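Local coordinates for THUMP domain-containing protein (Pyrococcus horikoshii, PDB 1VBK) that is of unknown function but probably binds RNA and ATP, as a THUMP-domain relative of the thiamine-biosynthesis protein ThiI, at residues Met1-Gly9 against Gly49-Pro58; Ala62-Ile71 against Ile168-Ile176. All coordinates share one frame; numbering follows the deposited sequence.

Interaction 1. Residues Met1-Gly9 against Gly49-Pro58; sequences MNVVIVRYG and GRIIVKTNSP
Gly49 meets the ring of Tyr8 through its carbonyl, which lies over one ring face, with O 3.3 Å from Tyr8 CZ. With CG between the backbone N and the carbonyl carbon (chi1 49°), the Tyr8 ring reaches Gly49 and Ile51. Its hydroxyl is held by Glu23 of helix 19-36. Arg50 bends at chi2 (-79°) and turns back alongside Arg7. Arg7 CD lies over one face of the Arg50 guanidinium, while Arg50 NH2 meets the edge of the Arg7 group. The two planes stand 79° apart. Arg7 NE and Arg50 NH2 lie 3.5 Å apart because both arginines converge on Glu155, which forms a salt bridge with each. Ile5 CG2 rests against Arg50 CD. Ile51 crosses Tyr8 at about a right angle, with CG1 3.5 Å from Tyr8 CE2. Its backbone N and O both bond to Val6, and the Val6 N to Ile51 O bond is 2.8 Å. This is antiparallel pairing of strands 3-8 and 50-54 in the ThiI ferredoxin-like domain. Ile52 faces the same side as Ile5 and Val3; its CD1 reaches Ile5 CG1 and its CG2 reaches Val3 CB. Val53 repeats the double backbone bond with Val4; the side chains of both lie on the face that carries Val6 and Ile51. Lys54 CG lies beside Val3 CG1, and its NZ forms a salt bridge with Glu43. Thr55 N donates to Asn2 O (3.1 Å). Thr55 OG1 accepts from Ser57 N in an ST turn and also bonds to Pro40. Asn56 O and Met1 O share one water. Pro58, in the first turn of helix 58-65, presses CB on Val4 CG2 (3.9 Å) and CG on Met1 CB.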
ATOM      1  N   MET A   1     -37.940  17.369 -10.816  1.00 34.40           N
ATOM      2  CA  MET A   1     -37.019  16.944  -9.721  1.00 34.40           C
ATOM      3  C   MET A   1     -35.793  17.846  -9.676  1.00 32.87           C
ATOM      4  O   MET A   1     -35.502  18.556 -10.642  1.00 31.81           O
ATOM      5  CB  MET A   1     -36.599  15.488  -9.934  1.00 35.00           C
ATOM      6  CG  MET A   1     -37.785  14.540 -10.037  1.00 37.18           C
ATOM      7  SD  MET A   1     -37.319  12.818 -10.227  1.00 39.63           S
ATOM      8  CE  MET A   1     -36.875  12.783 -11.970  1.00 39.68           C
ATOM      9  N   ASN A   2     -35.075  17.818  -8.554  1.00 30.39           N
ATOM     10  CA  ASN A   2     -33.899  18.657  -8.403  1.00 25.63           C
ATOM     11  C   ASN A   2     -32.711  18.051  -7.652  1.00 23.71           C
ATOM     12  O   ASN A   2     -31.715  18.737  -7.429  1.00 20.19           O
ATOM     13  CB  ASN A   2     -34.290  19.999  -7.771  1.00 26.05           C
ATOM     14  CG  ASN A   2     -35.162  19.840  -6.537  1.00 28.88           C
ATOM     15  OD1 ASN A   2     -35.292  18.749  -5.986  1.00 29.81           O
ATOM     16  ND2 ASN A   2     -35.753  20.940  -6.088  1.00 30.05           N
ATOM     17  N   VAL A   3     -32.805  16.781  -7.256  1.00 19.61           N
ATOM     18  CA  VAL A   3     -31.683  16.128  -6.578  1.00 18.21           C
ATOM     19  C   VAL A   3     -31.649  14.631  -6.869  1.00 17.48           C
ATOM     20  O   VAL A   3     -32.554  14.074  -7.496  1.00 17.23           O
ATOM     21  CB  VAL A   3     -31.739  16.269  -5.020  1.00 19.29           C
ATOM     22  CG1 VAL A   3     -31.945  17.727  -4.604  1.00 18.89           C
ATOM     23  CG2 VAL A   3     -32.843  15.383  -4.461  1.00 17.52           C
ATOM     24  N   VAL A   4     -30.578  13.995  -6.415  1.00 16.65           N
ATOM     25  CA  VAL A   4     -30.429  12.554  -6.533  1.00 16.63           C
ATOM     26  C   VAL A   4     -30.021  12.089  -5.139  1.00 17.60           C
ATOM     27  O   VAL A   4     -29.062  12.606  -4.564  1.00 17.98           O
ATOM     28  CB  VAL A   4     -29.320  12.135  -7.529  1.00 16.69           C
ATOM     29  CG1 VAL A   4     -29.135  10.625  -7.475  1.00 17.73           C
ATOM     30  CG2 VAL A   4     -29.696  12.548  -8.954  1.00 19.00           C
ATOM     31  N   ILE A   5     -30.778  11.146  -4.585  1.00 17.41           N
ATOM     32  CA  ILE A   5     -30.471  10.591  -3.272  1.00 16.30           C
ATOM     33  C   ILE A   5     -29.594   9.368  -3.504  1.00 17.30           C
ATOM     34  O   ILE A   5     -29.956   8.470  -4.267  1.00 15.70           O
ATOM     35  CB  ILE A   5     -31.746  10.123  -2.528  1.00 18.57           C
ATOM     36  CG1 ILE A   5     -32.721  11.292  -2.353  1.00 18.93           C
ATOM     37  CG2 ILE A   5     -31.368   9.542  -1.162  1.00 17.87           C
ATOM     38  CD1 ILE A   5     -34.083  10.864  -1.827  1.00 19.57           C
ATOM     39  N   VAL A   6     -28.435   9.340  -2.861  1.00 16.04           N
ATOM     40  CA  VAL A   6     -27.521   8.217  -2.992  1.00 16.46           C
ATOM     41  C   VAL A   6     -27.453   7.521  -1.637  1.00 16.61           C
ATOM     42  O   VAL A   6     -27.089   8.138  -0.636  1.00 16.90           O
ATOM     43  CB  VAL A   6     -26.121   8.694  -3.404  1.00 16.94           C
ATOM     44  CG1 VAL A   6     -25.145   7.506  -3.443  1.00 15.04           C
ATOM     45  CG2 VAL A   6     -26.199   9.367  -4.771  1.00 17.34           C
ATOM     46  N   ARG A   7     -27.825   6.244  -1.610  1.00 15.99           N
ATOM     47  CA  ARG A   7     -27.821   5.471  -0.368  1.00 16.71           C
ATOM     48  C   ARG A   7     -26.686   4.462  -0.379  1.00 16.55           C
ATOM     49  O   ARG A   7     -26.372   3.881  -1.416  1.00 16.42           O
ATOM     50  CB  ARG A   7     -29.162   4.750  -0.185  1.00 17.31           C
ATOM     51  CG  ARG A   7     -30.362   5.671  -0.369  1.00 18.58           C
ATOM     52  CD  ARG A   7     -31.689   4.986  -0.038  1.00 18.97           C
ATOM     53  NE  ARG A   7     -32.801   5.882  -0.332  1.00 20.03           N
ATOM     54  CZ  ARG A   7     -33.314   6.059  -1.548  1.00 21.88           C
ATOM     55  NH1 ARG A   7     -32.822   5.390  -2.587  1.00 17.62           N
ATOM     56  NH2 ARG A   7     -34.294   6.933  -1.732  1.00 18.82           N
ATOM     57  N   TYR A   8     -26.084   4.248   0.786  1.00 18.11           N
ATOM     58  CA  TYR A   8     -24.961   3.327   0.902  1.00 21.59           C
ATOM     59  C   TYR A   8     -24.905   2.687   2.279  1.00 24.12           C
ATOM     60  O   TYR A   8     -25.683   3.030   3.174  1.00 24.65           O
ATOM     61  CB  TYR A   8     -23.659   4.084   0.631  1.00 20.81           C
ATOM     62  CG  TYR A   8     -23.554   5.367   1.423  1.00 20.25           C
ATOM     63  CD1 TYR A   8     -23.056   5.367   2.728  1.00 20.44           C
ATOM     64  CD2 TYR A   8     -24.002   6.577   0.885  1.00 19.97           C
ATOM     65  CE1 TYR A   8     -23.005   6.541   3.479  1.00 21.36           C
ATOM     66  CE2 TYR A   8     -23.963   7.755   1.629  1.00 19.52           C
ATOM     67  CZ  TYR A   8     -23.463   7.729   2.924  1.00 22.95           C
ATOM     68  OH  TYR A   8     -23.440   8.885   3.671  1.00 25.24           O
ATOM     69  N   GLY A   9     -23.968   1.764   2.447  1.00 28.32           N
ATOM     70  CA  GLY A   9     -23.825   1.088   3.720  1.00 35.22           C
ATOM     71  C   GLY A   9     -24.854  -0.014   3.844  1.00 38.69           C
ATOM     72  O   GLY A   9     -26.020   0.176   3.494  1.00 39.05           O
ATOM     73  N   GLY A  49     -25.990   9.924   6.921  1.00 21.22           N
ATOM     74  CA  GLY A  49     -25.942   8.637   6.247  1.00 20.35           C
ATOM     75  C   GLY A  49     -26.389   8.596   4.803  1.00 20.22           C
ATOM     76  O   GLY A  49     -26.476   7.520   4.213  1.00 19.80           O
ATOM     77  N   ARG A  50     -26.667   9.761   4.234  1.00 20.13           N
ATOM     78  CA  ARG A  50     -27.100   9.867   2.847  1.00 21.89           C
ATOM     79  C   ARG A  50     -26.218  10.859   2.102  1.00 20.08           C
ATOM     80  O   ARG A  50     -25.649  11.768   2.699  1.00 18.48           O
ATOM     81  CB  ARG A  50     -28.540  10.391   2.773  1.00 24.58           C
ATOM     82  CG  ARG A  50     -29.623   9.420   3.198  1.00 31.35           C
ATOM     83  CD  ARG A  50     -29.906   8.431   2.086  1.00 33.04           C
ATOM     84  NE  ARG A  50     -31.181   7.741   2.270  1.00 35.52           N
ATOM     85  CZ  ARG A  50     -31.382   6.737   3.116  1.00 35.68           C
ATOM     86  NH1 ARG A  50     -30.391   6.289   3.873  1.00 36.90           N
ATOM     87  NH2 ARG A  50     -32.580   6.172   3.194  1.00 36.49           N
ATOM     88  N   ILE A  51     -26.107  10.672   0.795  1.00 18.80           N
ATOM     89  CA  ILE A  51     -25.368  11.607  -0.033  1.00 17.64           C
ATOM     90  C   ILE A  51     -26.427  12.220  -0.938  1.00 17.56           C
ATOM     91  O   ILE A  51     -27.274  11.514  -1.504  1.00 17.18           O
ATOM     92  CB  ILE A  51     -24.281  10.917  -0.874  1.00 17.29           C
ATOM     93  CG1 ILE A  51     -23.054  10.660   0.001  1.00 17.61           C
ATOM     94  CG2 ILE A  51     -23.894  11.802  -2.069  1.00 20.28           C
ATOM     95  CD1 ILE A  51     -21.970   9.828  -0.674  1.00 17.16           C
ATOM     96  N   ILE A  52     -26.407  13.539  -1.040  1.00 15.42           N
ATOM     97  CA  ILE A  52     -27.357  14.245  -1.868  1.00 14.73           C
ATOM     98  C   ILE A  52     -26.590  14.962  -2.963  1.00 17.98           C
ATOM     99  O   ILE A  52     -25.604  15.653  -2.689  1.00 16.19           O
ATOM    100  CB  ILE A  52     -28.148  15.308  -1.054  1.00 14.84           C
ATOM    101  CG1 ILE A  52     -28.975  14.636   0.051  1.00 14.49           C
ATOM    102  CG2 ILE A  52     -29.050  16.121  -1.991  1.00 16.72           C
ATOM    103  CD1 ILE A  52     -30.099  13.729  -0.449  1.00 17.29           C
ATOM    104  N   VAL A  53     -27.035  14.774  -4.201  1.00 16.16           N
ATOM    105  CA  VAL A  53     -26.429  15.444  -5.339  1.00 18.34           C
ATOM    106  C   VAL A  53     -27.464  16.450  -5.828  1.00 18.02           C
ATOM    107  O   VAL A  53     -28.503  16.055  -6.344  1.00 17.68           O
ATOM    108  CB  VAL A  53     -26.129  14.465  -6.502  1.00 19.26           C
ATOM    109  CG1 VAL A  53     -25.544  15.226  -7.684  1.00 19.84           C
ATOM    110  CG2 VAL A  53     -25.173  13.389  -6.045  1.00 17.80           C
ATOM    111  N   LYS A  54     -27.214  17.742  -5.632  1.00 19.19           N
ATOM    112  CA  LYS A  54     -28.154  18.749  -6.116  1.00 21.65           C
ATOM    113  C   LYS A  54     -27.841  18.960  -7.590  1.00 21.82           C
ATOM    114  O   LYS A  54     -26.728  19.368  -7.937  1.00 21.27           O
ATOM    115  CB  LYS A  54     -27.993  20.075  -5.361  1.00 22.56           C
ATOM    116  CG  LYS A  54     -28.638  20.117  -3.983  1.00 27.43           C
ATOM    117  CD  LYS A  54     -28.436  21.497  -3.359  1.00 33.29           C
ATOM    118  CE  LYS A  54     -29.112  21.619  -2.007  1.00 36.06           C
ATOM    119  NZ  LYS A  54     -28.757  22.905  -1.337  1.00 39.45           N
ATOM    120  N   THR A  55     -28.819  18.681  -8.450  1.00 21.35           N
ATOM    121  CA  THR A  55     -28.645  18.824  -9.893  1.00 23.33           C
ATOM    122  C   THR A  55     -29.962  18.934 -10.656  1.00 24.50           C
ATOM    123  O   THR A  55     -30.971  18.341 -10.266  1.00 24.98           O
ATOM    124  CB  THR A  55     -27.877  17.629 -10.478  1.00 23.17           C
ATOM    125  OG1 THR A  55     -27.874  17.720 -11.909  1.00 24.17           O
ATOM    126  CG2 THR A  55     -28.541  16.310 -10.063  1.00 24.80           C
ATOM    127  N   ASN A  56     -29.946  19.687 -11.753  1.00 25.16           N
ATOM    128  CA  ASN A  56     -31.141  19.841 -12.569  1.00 26.28           C
ATOM    129  C   ASN A  56     -31.200  18.764 -13.650  1.00 25.52           C
ATOM    130  O   ASN A  56     -32.080  18.784 -14.503  1.00 24.31           O
ATOM    131  CB  ASN A  56     -31.199  21.240 -13.198  1.00 29.87           C
ATOM    132  CG  ASN A  56     -31.486  22.325 -12.175  1.00 33.59           C
ATOM    133  OD1 ASN A  56     -32.368  22.176 -11.329  1.00 35.55           O
ATOM    134  ND2 ASN A  56     -30.750  23.427 -12.254  1.00 37.79           N
ATOM    135  N   SER A  57     -30.250  17.831 -13.604  1.00 23.94           N
ATOM    136  CA  SER A  57     -30.201  16.706 -14.541  1.00 23.50           C
ATOM    137  C   SER A  57     -30.151  15.433 -13.685  1.00 21.54           C
ATOM    138  O   SER A  57     -29.260  14.600 -13.845  1.00 20.87           O
ATOM    139  CB  SER A  57     -28.943  16.779 -15.416  1.00 24.91           C
ATOM    140  OG  SER A  57     -28.905  17.978 -16.175  1.00 25.10           O
ATOM    141  N   PRO A  58     -31.130  15.261 -12.779  1.00 21.23           N
ATOM    142  CA  PRO A  58     -31.189  14.094 -11.888  1.00 21.66           C
ATOM    143  C   PRO A  58     -31.280  12.724 -12.551  1.00 21.89           C
ATOM    144  O   PRO A  58     -30.624  11.775 -12.124  1.00 21.74           O
ATOM    145  CB  PRO A  58     -32.395  14.404 -11.000  1.00 19.85           C
ATOM    146  CG  PRO A  58     -33.306  15.121 -11.933  1.00 23.34           C
ATOM    147  CD  PRO A  58     -32.363  16.063 -12.667  1.00 20.86           C
TER
HETATM  148  O   HOH W   1     -34.315  19.495 -13.157  1.00 57.78           O
HETATM  149  O   HOH W   2     -27.554   5.641   2.921  1.00 22.02           O
HETATM  150  O   HOH W   3     -25.311   5.221   5.489  1.00 24.45           O

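Interaction 2. Residues Ala62-Ile71 against Ile168-Ile176; sequences ANVLVRVFGI and IKGWGGLPI
Phe69 CG stands anti to its carbonyl carbon (chi1 -62°), and Trp171 takes chi1 -90°. The two side chains therefore run side by side, pointing the same way. Phe69 turns an edge to the face of the Trp171 five-membered ring in an offset edge-to-face pair. The centroids are 5.8 Å apart and the planes meet at 80°. Phe69 CD1 also touches Trp171 CB, while CD2 meets Ile176 CG1 at 4.0 Å. Phe196 packs edge-to-face on both rings, and Arg304 makes a cation-pi contact with Trp171. Replacing Phe69 by an alanine would remove the ring, and is likely to open a gap between Trp171 and Ile176 and leave the indole without this edge-on neighbour. The end of helix 58-65 and the two beta turns after it, in the ThiI ferredoxin-like domain, here pack on strand 168-169 and its glycine-rich loop; helix 295-305 bears on Trp171. Gly70 N donates a nearly straight bond to Gly172 O (2.7 Å), and Gly172 N donates to Ile71 O (3.0 Å). Gly70 has no room for a side chain: a CB would run into the Pro175 ring. Further back, Val66 CG2 meets Ile168 CG2 at 3.6 Å, and Ile168 CD1 reaches Ala62 CB in the helix. Val66 O lies at the indole edge, 3.2 Å from Trp171 CD1. One water joins Val66 O, Val68 O and Trp171 N; another links Phe69 O to Ile176 N. The contact thus joins an apolar, aromatic cluster to a backbone held by the Gly70, Gly172 and Ile71 bonds, two waters and Arg304, which bonds Lys169 O and Gly170 O.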
ATOM      1  N   ALA A  62     -28.379  10.025 -12.134  1.00 21.47           N
ATOM      2  CA  ALA A  62     -28.703   8.719 -11.573  1.00 22.65           C
ATOM      3  C   ALA A  62     -28.222   7.569 -12.457  1.00 24.69           C
ATOM      4  O   ALA A  62     -27.693   6.573 -11.959  1.00 23.26           O
ATOM      5  CB  ALA A  62     -30.211   8.614 -11.341  1.00 22.56           C
ATOM      6  N   ASN A  63     -28.394   7.708 -13.768  1.00 25.21           N
ATOM      7  CA  ASN A  63     -27.976   6.662 -14.693  1.00 27.08           C
ATOM      8  C   ASN A  63     -26.465   6.462 -14.726  1.00 25.81           C
ATOM      9  O   ASN A  63     -25.994   5.363 -14.999  1.00 25.68           O
ATOM     10  CB  ASN A  63     -28.506   6.954 -16.098  1.00 30.13           C
ATOM     11  CG  ASN A  63     -29.986   6.640 -16.234  1.00 32.70           C
ATOM     12  OD1 ASN A  63     -30.604   6.937 -17.257  1.00 36.88           O
ATOM     13  ND2 ASN A  63     -30.560   6.025 -15.202  1.00 31.94           N
ATOM     14  N   VAL A  64     -25.709   7.522 -14.456  1.00 23.70           N
ATOM     15  CA  VAL A  64     -24.251   7.426 -14.425  1.00 22.28           C
ATOM     16  C   VAL A  64     -23.829   6.797 -13.096  1.00 20.92           C
ATOM     17  O   VAL A  64     -23.005   5.887 -13.058  1.00 19.97           O
ATOM     18  CB  VAL A  64     -23.586   8.823 -14.513  1.00 23.97           C
ATOM     19  CG1 VAL A  64     -22.107   8.725 -14.158  1.00 23.42           C
ATOM     20  CG2 VAL A  64     -23.762   9.401 -15.916  1.00 24.23           C
ATOM     21  N   LEU A  65     -24.416   7.288 -12.008  1.00 19.80           N
ATOM     22  CA  LEU A  65     -24.082   6.810 -10.674  1.00 20.47           C
ATOM     23  C   LEU A  65     -24.332   5.324 -10.444  1.00 20.10           C
ATOM     24  O   LEU A  65     -23.799   4.742  -9.498  1.00 19.26           O
ATOM     25  CB  LEU A  65     -24.808   7.655  -9.620  1.00 17.96           C
ATOM     26  CG  LEU A  65     -24.375   9.128  -9.666  1.00 20.48           C
ATOM     27  CD1 LEU A  65     -24.929   9.875  -8.465  1.00 21.47           C
ATOM     28  CD2 LEU A  65     -22.848   9.220  -9.681  1.00 20.29           C
ATOM     29  N   VAL A  66     -25.140   4.707 -11.297  1.00 20.29           N
ATOM     30  CA  VAL A  66     -25.389   3.275 -11.171  1.00 21.19           C
ATOM     31  C   VAL A  66     -24.058   2.529 -11.298  1.00 20.24           C
ATOM     32  O   VAL A  66     -23.891   1.439 -10.751  1.00 21.26           O
ATOM     33  CB  VAL A  66     -26.342   2.758 -12.289  1.00 21.92           C
ATOM     34  CG1 VAL A  66     -26.418   1.238 -12.249  1.00 25.46           C
ATOM     35  CG2 VAL A  66     -27.730   3.344 -12.105  1.00 23.71           C
ATOM     36  N   ARG A  67     -23.107   3.123 -12.014  1.00 20.28           N
ATOM     37  CA  ARG A  67     -21.808   2.479 -12.223  1.00 20.95           C
ATOM     38  C   ARG A  67     -20.747   2.783 -11.170  1.00 20.06           C
ATOM     39  O   ARG A  67     -19.578   2.416 -11.338  1.00 21.44           O
ATOM     40  CB  ARG A  67     -21.263   2.837 -13.610  1.00 20.08           C
ATOM     41  CG  ARG A  67     -22.153   2.364 -14.763  1.00 23.09           C
ATOM     42  CD  ARG A  67     -21.418   2.447 -16.094  1.00 20.48           C
ATOM     43  NE  ARG A  67     -20.951   3.800 -16.389  1.00 23.56           N
ATOM     44  CZ  ARG A  67     -21.724   4.780 -16.848  1.00 24.66           C
ATOM     45  NH1 ARG A  67     -21.207   5.979 -17.081  1.00 25.81           N
ATOM     46  NH2 ARG A  67     -23.007   4.560 -17.092  1.00 27.22           N
ATOM     47  N   VAL A  68     -21.150   3.438 -10.087  1.00 17.86           N
ATOM     48  CA  VAL A  68     -20.232   3.788  -9.006  1.00 17.37           C
ATOM     49  C   VAL A  68     -20.350   2.793  -7.848  1.00 18.78           C
ATOM     50  O   VAL A  68     -21.373   2.741  -7.161  1.00 18.14           O
ATOM     51  CB  VAL A  68     -20.522   5.215  -8.492  1.00 15.79           C
ATOM     52  CG1 VAL A  68     -19.621   5.553  -7.300  1.00 17.53           C
ATOM     53  CG2 VAL A  68     -20.299   6.214  -9.624  1.00 17.92           C
ATOM     54  N   PHE A  69     -19.298   2.006  -7.630  1.00 17.30           N
ATOM     55  CA  PHE A  69     -19.319   1.012  -6.563  1.00 17.62           C
ATOM     56  C   PHE A  69     -19.462   1.626  -5.174  1.00 17.39           C
ATOM     57  O   PHE A  69     -18.980   2.726  -4.914  1.00 16.98           O
ATOM     58  CB  PHE A  69     -18.059   0.144  -6.628  1.00 18.40           C
ATOM     59  CG  PHE A  69     -17.926  -0.634  -7.908  1.00 18.48           C
ATOM     60  CD1 PHE A  69     -18.946  -1.485  -8.327  1.00 19.52           C
ATOM     61  CD2 PHE A  69     -16.783  -0.516  -8.697  1.00 19.78           C
ATOM     62  CE1 PHE A  69     -18.834  -2.208  -9.515  1.00 20.85           C
ATOM     63  CE2 PHE A  69     -16.659  -1.237  -9.892  1.00 18.72           C
ATOM     64  CZ  PHE A  69     -17.688  -2.084 -10.301  1.00 19.27           C
ATOM     65  N   GLY A  70     -20.130   0.903  -4.281  1.00 17.92           N
ATOM     66  CA  GLY A  70     -20.331   1.398  -2.934  1.00 16.77           C
ATOM     67  C   GLY A  70     -21.730   1.964  -2.753  1.00 18.32           C
ATOM     68  O   GLY A  70     -22.164   2.231  -1.629  1.00 17.91           O
ATOM     69  N   ILE A  71     -22.430   2.154  -3.867  1.00 16.74           N
ATOM     70  CA  ILE A  71     -23.786   2.692  -3.845  1.00 17.55           C
ATOM     71  C   ILE A  71     -24.787   1.548  -3.837  1.00 18.03           C
ATOM     72  O   ILE A  71     -24.735   0.662  -4.698  1.00 18.69           O
ATOM     73  CB  ILE A  71     -24.050   3.583  -5.084  1.00 17.38           C
ATOM     74  CG1 ILE A  71     -23.165   4.833  -5.022  1.00 15.03           C
ATOM     75  CG2 ILE A  71     -25.525   3.987  -5.142  1.00 16.57           C
ATOM     76  CD1 ILE A  71     -23.296   5.731  -6.255  1.00 15.62           C
ATOM     77  N   ILE A 168     -33.393   3.111  -8.043  1.00 22.98           N
ATOM     78  CA  ILE A 168     -32.512   2.305  -8.882  1.00 21.98           C
ATOM     79  C   ILE A 168     -31.476   1.553  -8.063  1.00 22.48           C
ATOM     80  O   ILE A 168     -30.758   2.142  -7.257  1.00 19.81           O
ATOM     81  CB  ILE A 168     -31.763   3.188  -9.906  1.00 23.26           C
ATOM     82  CG1 ILE A 168     -32.757   4.070 -10.663  1.00 26.05           C
ATOM     83  CG2 ILE A 168     -30.989   2.312 -10.884  1.00 25.18           C
ATOM     84  CD1 ILE A 168     -32.095   5.073 -11.592  1.00 27.72           C
ATOM     85  N   LYS A 169     -31.395   0.248  -8.288  1.00 22.92           N
ATOM     86  CA  LYS A 169     -30.448  -0.596  -7.573  1.00 25.08           C
ATOM     87  C   LYS A 169     -29.016  -0.345  -8.057  1.00 23.81           C
ATOM     88  O   LYS A 169     -28.739  -0.376  -9.257  1.00 22.93           O
ATOM     89  CB  LYS A 169     -30.829  -2.068  -7.773  1.00 28.60           C
ATOM     90  CG  LYS A 169     -29.991  -3.071  -6.990  1.00 33.62           C
ATOM     91  CD  LYS A 169     -30.502  -4.495  -7.222  1.00 36.33           C
ATOM     92  CE  LYS A 169     -29.671  -5.521  -6.464  1.00 39.04           C
ATOM     93  NZ  LYS A 169     -30.168  -6.913  -6.685  1.00 41.02           N
ATOM     94  N   GLY A 170     -28.116  -0.073  -7.117  1.00 23.05           N
ATOM     95  CA  GLY A 170     -26.730   0.159  -7.469  1.00 21.67           C
ATOM     96  C   GLY A 170     -26.014  -1.178  -7.505  1.00 21.85           C
ATOM     97  O   GLY A 170     -26.650  -2.224  -7.397  1.00 22.12           O
ATOM     98  N   TRP A 171     -24.696  -1.158  -7.654  1.00 21.10           N
ATOM     99  CA  TRP A 171     -23.932  -2.399  -7.696  1.00 22.91           C
ATOM    100  C   TRP A 171     -23.514  -2.876  -6.323  1.00 24.30           C
ATOM    101  O   TRP A 171     -23.023  -3.991  -6.174  1.00 26.85           O
ATOM    102  CB  TRP A 171     -22.676  -2.235  -8.555  1.00 23.49           C
ATOM    103  CG  TRP A 171     -22.895  -2.565  -9.993  1.00 21.99           C
ATOM    104  CD1 TRP A 171     -23.270  -1.713 -10.988  1.00 23.44           C
ATOM    105  CD2 TRP A 171     -22.775  -3.857 -10.592  1.00 22.65           C
ATOM    106  NE1 TRP A 171     -23.390  -2.395 -12.176  1.00 24.14           N
ATOM    107  CE2 TRP A 171     -23.091  -3.715 -11.960  1.00 23.82           C
ATOM    108  CE3 TRP A 171     -22.431  -5.124 -10.103  1.00 23.19           C
ATOM    109  CZ2 TRP A 171     -23.072  -4.792 -12.848  1.00 22.72           C
ATOM    110  CZ3 TRP A 171     -22.413  -6.198 -10.989  1.00 24.52           C
ATOM    111  CH2 TRP A 171     -22.731  -6.022 -12.345  1.00 23.47           C
ATOM    112  N   GLY A 172     -23.710  -2.036  -5.315  1.00 24.13           N
ATOM    113  CA  GLY A 172     -23.297  -2.412  -3.980  1.00 22.78           C
ATOM    114  C   GLY A 172     -21.780  -2.392  -3.963  1.00 23.50           C
ATOM    115  O   GLY A 172     -21.163  -1.585  -4.666  1.00 22.53           O
ATOM    116  N   GLY A 173     -21.172  -3.276  -3.179  1.00 22.32           N
ATOM    117  CA  GLY A 173     -19.720  -3.306  -3.117  1.00 22.37           C
ATOM    118  C   GLY A 173     -19.175  -2.192  -2.239  1.00 23.39           C
ATOM    119  O   GLY A 173     -19.871  -1.705  -1.344  1.00 23.82           O
ATOM    120  N   LEU A 174     -17.935  -1.782  -2.496  1.00 21.47           N
ATOM    121  CA  LEU A 174     -17.298  -0.727  -1.711  1.00 21.17           C
ATOM    122  C   LEU A 174     -16.708   0.330  -2.642  1.00 20.61           C
ATOM    123  O   LEU A 174     -16.299   0.027  -3.759  1.00 21.41           O
ATOM    124  CB  LEU A 174     -16.205  -1.331  -0.822  1.00 21.13           C
ATOM    125  CG  LEU A 174     -16.697  -2.367   0.202  1.00 24.38           C
ATOM    126  CD1 LEU A 174     -15.513  -3.080   0.834  1.00 24.94           C
ATOM    127  CD2 LEU A 174     -17.539  -1.679   1.281  1.00 24.69           C
ATOM    128  N   PRO A 175     -16.661   1.593  -2.195  1.00 20.95           N
ATOM    129  CA  PRO A 175     -16.114   2.662  -3.036  1.00 19.48           C
ATOM    130  C   PRO A 175     -14.672   2.390  -3.470  1.00 19.65           C
ATOM    131  O   PRO A 175     -13.847   1.961  -2.667  1.00 18.61           O
ATOM    132  CB  PRO A 175     -16.224   3.899  -2.143  1.00 21.46           C
ATOM    133  CG  PRO A 175     -17.357   3.562  -1.208  1.00 19.66           C
ATOM    134  CD  PRO A 175     -17.094   2.117  -0.891  1.00 18.54           C
ATOM    135  N   ILE A 176     -14.378   2.637  -4.743  1.00 19.96           N
ATOM    136  CA  ILE A 176     -13.029   2.427  -5.263  1.00 20.09           C
ATOM    137  C   ILE A 176     -12.067   3.306  -4.467  1.00 20.55           C
ATOM    138  O   ILE A 176     -12.273   4.511  -4.343  1.00 18.14           O
ATOM    139  CB  ILE A 176     -12.944   2.802  -6.762  1.00 20.40           C
ATOM    140  CG1 ILE A 176     -13.770   1.806  -7.587  1.00 21.02           C
ATOM    141  CG2 ILE A 176     -11.485   2.812  -7.227  1.00 21.99           C
ATOM    142  CD1 ILE A 176     -13.706   2.025  -9.078  1.00 19.19           C
TER
HETATM  143  O   HOH W   4     -23.558   1.295  -8.140  1.00 23.02           O
HETATM  144  O   HOH W   5     -16.669   3.848  -6.189  1.00 19.23           O

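Overall arrangement
From the N terminus, strand 3-8 runs first, and helix 19-36 and strand 43-47 follow. Interaction 1 then closes this loop of 39 residues by bringing 49-58 back to 1-9. The chain goes straight on into helix 58-65, where interaction 2 opens. Its loop spans 96 residues and closes when 168-176 returns to 62-71. The two loops are in series, neither nested nor crossed. Their centres lie 12 Å apart, and they touch where Tyr8 CB meets Gly70 O at 3.3 Å. Both reach the same mixed sheet. Interaction 1 pairs two of its strands; interaction 2 ties the end of helix 58-65 and the following turn to the segment leading toward the five-stranded parallel sheet.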